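Long-range contacts in cytochrome P450 monooxygenase (PDB 6KBH), which probably catalyses monooxygenation at a heme, receiving electrons through an FMN and a [2Fe-2S] cluster carried on the same polypeptide: residues Ala86-Asn91 and Leu353-Ser358; Phe386-His391 and Lys706-Thr711. All coordinates share one frame; numbering follows the deposited sequence.

Contact 1: residues Ala86-Asn91 and Leu353-Ser358. With HEM (protoporphyrin IX containing Fe), chain C.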
loop_
_atom_site.group_PDB
_atom_site.type_symbol
_atom_site.label_atom_id
_atom_site.label_comp_id
_atom_site.label_asym_id
_atom_site.label_seq_id
_atom_site.Cartn_x
_atom_site.Cartn_y
_atom_site.Cartn_z
ATOM N N ALA A 86 19.349 -4.960 0.099
ATOM C CA ALA A 86 20.568 -4.251 -0.273
ATOM C C ALA A 86 21.031 -4.624 -1.675
ATOM O O ALA A 86 21.620 -3.792 -2.372
ATOM C CB ALA A 86 21.672 -4.532 0.744
ATOM N N VAL A 87 20.786 -5.864 -2.103
ATOM C CA VAL A 87 21.151 -6.247 -3.461
ATOM C C VAL A 87 20.272 -5.522 -4.469
ATOM O O VAL A 87 20.742 -5.087 -5.527
ATOM C CB VAL A 87 21.070 -7.776 -3.628
ATOM C CG1 VAL A 87 21.322 -8.167 -5.072
ATOM C CG2 VAL A 87 22.072 -8.452 -2.715
ATOM N N PHE A 88 18.987 -5.360 -4.147
ATOM C CA PHE A 88 18.067 -4.693 -5.063
ATOM C C PHE A 88 18.441 -3.230 -5.272
ATOM O O PHE A 88 18.336 -2.710 -6.389
ATOM C CB PHE A 88 16.635 -4.811 -4.543
ATOM C CG PHE A 88 15.941 -6.076 -4.962
ATOM C CD1 PHE A 88 15.727 -6.353 -6.306
ATOM C CD2 PHE A 88 15.491 -6.982 -4.018
ATOM C CE1 PHE A 88 15.085 -7.512 -6.698
ATOM C CE2 PHE A 88 14.852 -8.149 -4.404
ATOM C CZ PHE A 88 14.648 -8.414 -5.745
ATOM N N ARG A 89 18.887 -2.547 -4.213
ATOM C CA ARG A 89 19.158 -1.117 -4.326
ATOM C C ARG A 89 20.459 -0.827 -5.067
ATOM O O ARG A 89 20.531 0.149 -5.825
ATOM C CB ARG A 89 19.186 -0.473 -2.937
ATOM C CG ARG A 89 20.129 0.714 -2.808
ATOM C CD ARG A 89 19.978 1.388 -1.452
ATOM N NE ARG A 89 20.537 0.561 -0.386
ATOM C CZ ARG A 89 19.823 0.025 0.599
ATOM N NH1 ARG A 89 18.517 0.245 0.662
ATOM N NH2 ARG A 89 20.412 -0.725 1.526
ATOM N N GLY A 90 21.486 -1.651 -4.876
ATOM C CA GLY A 90 22.745 -1.446 -5.566
ATOM C C GLY A 90 22.706 -1.965 -6.987
ATOM O O GLY A 90 23.336 -2.981 -7.297
ATOM N N ASN A 91 21.969 -1.281 -7.863
ATOM C CA ASN A 91 21.780 -1.772 -9.221
ATOM C C ASN A 91 22.993 -1.551 -10.115
ATOM O O ASN A 91 22.984 -2.014 -11.261
ATOM C CB ASN A 91 20.547 -1.126 -9.858
ATOM C CG ASN A 91 20.659 0.381 -9.959
ATOM O OD1 ASN A 91 21.320 1.027 -9.143
ATOM N ND2 ASN A 91 20.016 0.951 -10.972
ATOM N N LEU A 353 23.666 -14.236 -8.284
ATOM C CA LEU A 353 23.016 -14.234 -6.984
ATOM C C LEU A 353 21.626 -14.848 -7.071
ATOM O O LEU A 353 20.870 -14.569 -8.004
ATOM C CB LEU A 353 22.921 -12.813 -6.426
ATOM C CG LEU A 353 24.248 -12.181 -5.998
ATOM C CD1 LEU A 353 24.012 -10.896 -5.205
ATOM C CD2 LEU A 353 25.086 -13.170 -5.195
ATOM N N LEU A 354 21.304 -15.697 -6.100
ATOM C CA LEU A 354 19.935 -16.147 -5.866
ATOM C C LEU A 354 19.470 -15.494 -4.570
ATOM O O LEU A 354 19.810 -15.957 -3.476
ATOM C CB LEU A 354 19.845 -17.664 -5.782
ATOM C CG LEU A 354 18.395 -18.144 -5.778
ATOM C CD1 LEU A 354 17.734 -17.790 -7.101
ATOM C CD2 LEU A 354 18.298 -19.635 -5.510
ATOM N N ILE A 355 18.699 -14.419 -4.692
ATOM C CA ILE A 355 18.239 -13.652 -3.543
ATOM C C ILE A 355 16.823 -14.116 -3.211
ATOM O O ILE A 355 15.876 -13.881 -3.968
ATOM C CB ILE A 355 18.330 -12.142 -3.805
ATOM C CG1 ILE A 355 17.543 -11.725 -5.053
ATOM C CG2 ILE A 355 19.790 -11.746 -3.988
ATOM C CD1 ILE A 355 17.866 -10.325 -5.541
ATOM N N VAL A 356 16.675 -14.798 -2.078
ATOM C CA VAL A 356 15.453 -15.546 -1.777
ATOM C C VAL A 356 14.470 -14.566 -1.144
ATOM O O VAL A 356 14.477 -14.335 0.069
ATOM C CB VAL A 356 15.728 -16.758 -0.889
ATOM C CG1 VAL A 356 14.471 -17.593 -0.730
ATOM C CG2 VAL A 356 16.856 -17.597 -1.475
ATOM N N ASN A 357 13.612 -13.980 -1.990
ATOM C CA ASN A 357 12.545 -13.111 -1.504
ATOM C C ASN A 357 11.688 -13.822 -0.467
ATOM O O ASN A 357 11.255 -13.215 0.522
ATOM C CB ASN A 357 11.661 -12.651 -2.669
ATOM C CG ASN A 357 12.459 -12.102 -3.834
ATOM O OD1 ASN A 357 13.152 -12.844 -4.531
ATOM N ND2 ASN A 357 12.335 -10.800 -4.075
ATOM N N SER A 358 11.421 -15.113 -0.688
ATOM C CA SER A 358 10.567 -15.858 0.230
ATOM C C SER A 358 11.205 -15.967 1.607
ATOM O O SER A 358 10.513 -15.892 2.628
ATOM C CB SER A 358 10.275 -17.247 -0.338
ATOM O OG SER A 358 9.284 -17.905 0.428
HETATM C CHA HEM C . 9.568 -6.633 -12.428
HETATM C CHB HEM C . 7.233 -9.680 -9.155
HETATM C CHC HEM C . 2.599 -8.798 -11.555
HETATM C CHD HEM C . 4.948 -5.782 -14.779
HETATM C C1A HEM C . 9.077 -7.545 -11.392
HETATM C C2A HEM C . 10.159 -8.006 -10.516
HETATM C C3A HEM C . 9.514 -8.846 -9.606
HETATM C C4A HEM C . 8.088 -8.820 -10.024
HETATM C CMA HEM C . 10.140 -9.599 -8.474
HETATM C CAA HEM C . 11.615 -7.652 -10.547
HETATM C CBA HEM C . 12.051 -6.700 -9.478
HETATM C CGA HEM C . 13.414 -6.098 -9.542
HETATM O O1A HEM C . 14.131 -6.760 -10.338
HETATM O O2A HEM C . 13.470 -5.094 -8.780
HETATM C C1B HEM C . 5.772 -9.752 -9.475
HETATM C C2B HEM C . 4.740 -10.572 -8.691
HETATM C C3B HEM C . 3.292 -10.288 -9.445
HETATM C C4B HEM C . 3.614 -9.346 -10.590
HETATM C CMB HEM C . 4.995 -11.442 -7.507
HETATM C CAB HEM C . 1.954 -10.848 -9.102
HETATM C CBB HEM C . 1.479 -10.717 -7.697
HETATM C C1C HEM C . 3.148 -7.875 -12.589
HETATM C C2C HEM C . 2.082 -7.433 -13.448
HETATM C C3C HEM C . 2.704 -6.601 -14.352
HETATM C C4C HEM C . 4.099 -6.621 -13.937
HETATM C CMC HEM C . 0.634 -7.788 -13.376
HETATM C CAC HEM C . 2.054 -5.844 -15.469
HETATM C CBC HEM C . 2.261 -6.253 -16.883
HETATM C C1D HEM C . 6.326 -5.877 -14.285
HETATM C C2D HEM C . 7.277 -5.043 -15.091
HETATM C C3D HEM C . 8.732 -5.306 -14.359
HETATM C C4D HEM C . 8.396 -6.250 -13.240
HETATM C CMD HEM C . 6.951 -4.193 -16.270
HETATM C CAD HEM C . 10.048 -4.720 -14.730
HETATM C CBD HEM C . 10.273 -3.311 -14.287
HETATM C CGD HEM C . 11.677 -2.830 -14.249
HETATM O O1D HEM C . 12.430 -3.834 -14.257
HETATM O O2D HEM C . 11.717 -1.574 -14.206
HETATM N NA HEM C . 7.794 -8.034 -11.115
HETATM N NB HEM C . 5.098 -8.963 -10.562
HETATM N NC HEM C . 4.404 -7.387 -12.870
HETATM N ND HEM C . 6.899 -6.637 -13.083
HETATM FE FE HEM C . 6.004 -7.940 -11.894
#

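Contact 2: residues Phe386-His391 and Lys706-Thr711. With HEM (protoporphyrin IX containing Fe), chain C.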
loop_
_atom_site.group_PDB
_atom_site.type_symbol
_atom_site.label_atom_id
_atom_site.label_comp_id
_atom_site.label_asym_id
_atom_site.label_seq_id
_atom_site.Cartn_x
_atom_site.Cartn_y
_atom_site.Cartn_z
ATOM N N PHE A 386 7.429 -8.087 -4.670
ATOM C CA PHE A 386 7.422 -7.265 -5.873
ATOM C C PHE A 386 8.804 -6.741 -6.239
ATOM O O PHE A 386 8.924 -5.942 -7.173
ATOM C CB PHE A 386 6.463 -6.080 -5.711
ATOM C CG PHE A 386 5.014 -6.457 -5.765
ATOM C CD1 PHE A 386 4.502 -7.140 -6.857
ATOM C CD2 PHE A 386 4.157 -6.114 -4.732
ATOM C CE1 PHE A 386 3.168 -7.486 -6.912
ATOM C CE2 PHE A 386 2.819 -6.455 -4.780
ATOM C CZ PHE A 386 2.325 -7.143 -5.874
ATOM N N GLY A 387 9.841 -7.159 -5.530
ATOM C CA GLY A 387 11.145 -6.569 -5.725
ATOM C C GLY A 387 11.276 -5.261 -4.967
ATOM O O GLY A 387 10.450 -4.907 -4.121
ATOM N N TYR A 388 12.333 -4.522 -5.296
ATOM C CA TYR A 388 12.647 -3.311 -4.558
ATOM C C TYR A 388 13.600 -2.455 -5.376
ATOM O O TYR A 388 14.498 -2.980 -6.042
ATOM C CB TYR A 388 13.271 -3.647 -3.197
ATOM C CG TYR A 388 13.226 -2.521 -2.192
ATOM C CD1 TYR A 388 12.045 -2.193 -1.540
ATOM C CD2 TYR A 388 14.365 -1.790 -1.892
ATOM C CE1 TYR A 388 12.000 -1.165 -0.621
ATOM C CE2 TYR A 388 14.330 -0.763 -0.972
ATOM C CZ TYR A 388 13.146 -0.454 -0.340
ATOM O OH TYR A 388 13.110 0.572 0.577
ATOM N N GLY A 389 13.388 -1.139 -5.326
ATOM C CA GLY A 389 14.294 -0.194 -5.949
ATOM C C GLY A 389 14.060 0.044 -7.426
ATOM O O GLY A 389 12.914 0.115 -7.881
ATOM N N SER A 390 15.160 0.150 -8.179
ATOM C CA SER A 390 15.117 0.573 -9.578
ATOM C C SER A 390 14.093 -0.201 -10.399
ATOM O O SER A 390 13.354 0.388 -11.195
ATOM C CB SER A 390 16.504 0.419 -10.205
ATOM O OG SER A 390 17.479 1.162 -9.497
ATOM N N HIS A 391 14.039 -1.520 -10.236
ATOM C CA HIS A 391 13.256 -2.373 -11.120
ATOM C C HIS A 391 11.983 -2.900 -10.472
ATOM O O HIS A 391 11.374 -3.827 -11.015
ATOM C CB HIS A 391 14.100 -3.557 -11.603
ATOM C CG HIS A 391 15.261 -3.173 -12.465
ATOM N ND1 HIS A 391 15.220 -3.243 -13.841
ATOM C CD2 HIS A 391 16.498 -2.725 -12.147
ATOM C CE1 HIS A 391 16.383 -2.852 -14.333
ATOM N NE2 HIS A 391 17.176 -2.531 -13.326
ATOM N N LYS A 706 16.645 7.108 -0.161
ATOM C CA LYS A 706 17.851 6.376 0.202
ATOM C C LYS A 706 17.588 4.879 0.291
ATOM O O LYS A 706 18.360 4.074 -0.240
ATOM C CB LYS A 706 18.416 6.901 1.521
ATOM C CG LYS A 706 19.687 6.173 1.936
ATOM C CD LYS A 706 20.231 6.654 3.265
ATOM C CE LYS A 706 20.964 7.976 3.114
ATOM N NZ LYS A 706 22.205 7.833 2.303
ATOM N N ASP A 707 16.506 4.484 0.968
ATOM C CA ASP A 707 16.209 3.061 1.096
ATOM C C ASP A 707 15.968 2.426 -0.267
ATOM O O ASP A 707 16.451 1.321 -0.539
ATOM C CB ASP A 707 14.997 2.847 1.999
ATOM C CG ASP A 707 15.123 3.556 3.327
ATOM O OD1 ASP A 707 16.252 3.946 3.703
ATOM O OD2 ASP A 707 14.085 3.718 3.999
ATOM N N SER A 708 15.231 3.116 -1.141
ATOM C CA SER A 708 14.950 2.580 -2.466
ATOM C C SER A 708 16.133 2.735 -3.413
ATOM O O SER A 708 16.289 1.929 -4.337
ATOM C CB SER A 708 13.716 3.263 -3.061
ATOM O OG SER A 708 12.556 2.972 -2.303
ATOM N N GLY A 709 16.969 3.750 -3.208
ATOM C CA GLY A 709 18.111 3.955 -4.075
ATOM C C GLY A 709 17.796 4.614 -5.398
ATOM O O GLY A 709 18.470 4.334 -6.396
ATOM N N ILE A 710 16.778 5.478 -5.435
ATOM C CA ILE A 710 16.416 6.241 -6.621
ATOM C C ILE A 710 16.212 7.704 -6.231
ATOM O O ILE A 710 15.955 8.031 -5.070
ATOM C CB ILE A 710 15.144 5.680 -7.312
ATOM C CG1 ILE A 710 13.903 6.116 -6.549
ATOM C CG2 ILE A 710 15.170 4.157 -7.374
ATOM C CD1 ILE A 710 12.645 6.147 -7.372
ATOM N N THR A 711 16.365 8.589 -7.224
ATOM C CA THR A 711 16.047 10.016 -7.111
ATOM C C THR A 711 14.817 10.308 -7.952
ATOM O O THR A 711 14.823 10.083 -9.164
ATOM C CB THR A 711 17.193 10.915 -7.602
ATOM O OG1 THR A 711 18.466 10.338 -7.300
ATOM C CG2 THR A 711 17.133 12.283 -6.943
HETATM C CHA HEM C . 9.568 -6.633 -12.428
HETATM C CHB HEM C . 7.233 -9.680 -9.155
HETATM C CHC HEM C . 2.599 -8.798 -11.555
HETATM C CHD HEM C . 4.948 -5.782 -14.779
HETATM C C1A HEM C . 9.077 -7.545 -11.392
HETATM C C2A HEM C . 10.159 -8.006 -10.516
HETATM C C3A HEM C . 9.514 -8.846 -9.606
HETATM C C4A HEM C . 8.088 -8.820 -10.024
HETATM C CMA HEM C . 10.140 -9.599 -8.474
HETATM C CAA HEM C . 11.615 -7.652 -10.547
HETATM C CBA HEM C . 12.051 -6.700 -9.478
HETATM C CGA HEM C . 13.414 -6.098 -9.542
HETATM O O1A HEM C . 14.131 -6.760 -10.338
HETATM O O2A HEM C . 13.470 -5.094 -8.780
HETATM C C1B HEM C . 5.772 -9.752 -9.475
HETATM C C2B HEM C . 4.740 -10.572 -8.691
HETATM C C3B HEM C . 3.292 -10.288 -9.445
HETATM C C4B HEM C . 3.614 -9.346 -10.590
HETATM C CMB HEM C . 4.995 -11.442 -7.507
HETATM C CAB HEM C . 1.954 -10.848 -9.102
HETATM C CBB HEM C . 1.479 -10.717 -7.697
HETATM C C1C HEM C . 3.148 -7.875 -12.589
HETATM C C2C HEM C . 2.082 -7.433 -13.448
HETATM C C3C HEM C . 2.704 -6.601 -14.352
HETATM C C4C HEM C . 4.099 -6.621 -13.937
HETATM C CMC HEM C . 0.634 -7.788 -13.376
HETATM C CAC HEM C . 2.054 -5.844 -15.469
HETATM C CBC HEM C . 2.261 -6.253 -16.883
HETATM C C1D HEM C . 6.326 -5.877 -14.285
HETATM C C2D HEM C . 7.277 -5.043 -15.091
HETATM C C3D HEM C . 8.732 -5.306 -14.359
HETATM C C4D HEM C . 8.396 -6.250 -13.240
HETATM C CMD HEM C . 6.951 -4.193 -16.270
HETATM C CAD HEM C . 10.048 -4.720 -14.730
HETATM C CBD HEM C . 10.273 -3.311 -14.287
HETATM C CGD HEM C . 11.677 -2.830 -14.249
HETATM O O1D HEM C . 12.430 -3.834 -14.257
HETATM O O2D HEM C . 11.717 -1.574 -14.206
HETATM N NA HEM C . 7.794 -8.034 -11.115
HETATM N NB HEM C . 5.098 -8.963 -10.562
HETATM N NC HEM C . 4.404 -7.387 -12.870
HETATM N ND HEM C . 6.899 -6.637 -13.083
HETATM FE FE HEM C . 6.004 -7.940 -11.894
#

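Contact 1: residues Ala86-Asn91 and Leu353-Ser358
Asn-357 ND2, hydrogen-bonded to the carbonyl oxygen of Leu-384, lies at the edge of the Phe-88 ring, 3.7 Å from CE2. The contact is a piece of the cytochrome P450 fold in which helix 81-89, helix B of the family, packs on the mixed sheet containing strand 352-355; it illustrates how a helix can be fitted to a sheet and a cofactor at once. The amide plane is turned 55° from the ring, and the two side chains cross at about a right angle. Over one face of the ring comes Ile-355, whose CD1 makes a CH-pi contact 4.0 Å from the Phe-88 centroid. Ile-355 CG1 lies between the backbone N and the carbonyl carbon (chi1 57°), and the extended second torsion then carries CD1 out over the aromatic rim. Phe-88 CE1 approaches the heme propionate at 3.6 Å from O2A, obliquely to the ring. Replacing Phe-88 with an alanine is likely to leave Ile-355 CD1 without its aromatic partner and open a gap beside the propionate. One helix position earlier, Val-87 and Ile-355 meet tip to tip, CG1 to CG2, while Leu-353 CD1 crosses to within 3.8 Å of Val-87 CG1.

Contact 2: residues Phe386-His391 and Lys706-Thr711
Tyr-388 presents the edge of its ring to the backbone carbonyl of Asp-707, with CE2 3.0 Å from that O and the oxygen near the ring plane; the same O also accepts a hydrogen bond from Arg-89. With CG anti to the backbone N (chi1 -161°), the phenol reaches obliquely across Asp-707, and its OH lies 3.3 Å from Asp-707 CB. The close part of the contact continues in the backbone, where Gly-389 CA meets Ser-708 O at 3.3 Å; the positive phi of Gly-389 favours glycine. Ser-708 OG is held separately, by a hydrogen bond to the C-terminal carboxylate of Leu-786. The fit is looser at Ile-710, whose CG2 comes no nearer than 4.1 Å to Ser-390 N. The example shows how a cofactor loop can serve two neighbours. Residues 386-391 belong to the P450 heme-binding signature leading to the axial ligand Cys-393, and their inner side meets the porphyrin. His-391 ND1 donates a bent bond (142°) to propionate O1D at 2.9 Å, with Leu-125 O as second partner, and Phe-386 CE1 lies 3.7 Å from the vinyl carbon CBB. The loop runs into helix 396-413, whose Lys-396 and Arg-400 touch Phe-386, and Tyr-388 also packs on Lys-85 of helix 81-89. Across the contact, strand 710-714 pairs antiparallel with strand 701-705 of the [2Fe-2S] ferredoxin domain, entered by a G1 beta bulge in which Gly-709 and Ile-710 face Leu-705.

How the contacts relate
The two contacts lie with centres about 11 Å apart, on the same side of the chain's centre, and both reach the heme. They come in series along the chain: contact 1 closes within the P450 part before contact 2 opens, and contact 2 then spans more than 300 residues to reach the [2Fe-2S] domain. Helix 81-89 joins them. Phe-88 packs its ring against Ile-355 and the heme propionate in contact 1, whereas Arg-89 is turned to the other domain, its NH1 probably hydrogen-bonded to Asp-707 O at 2.6 Å. One helix end therefore shares in the heme pocket and in the domain interface, consistent with a docking that holds the redox partner domain beside the P450.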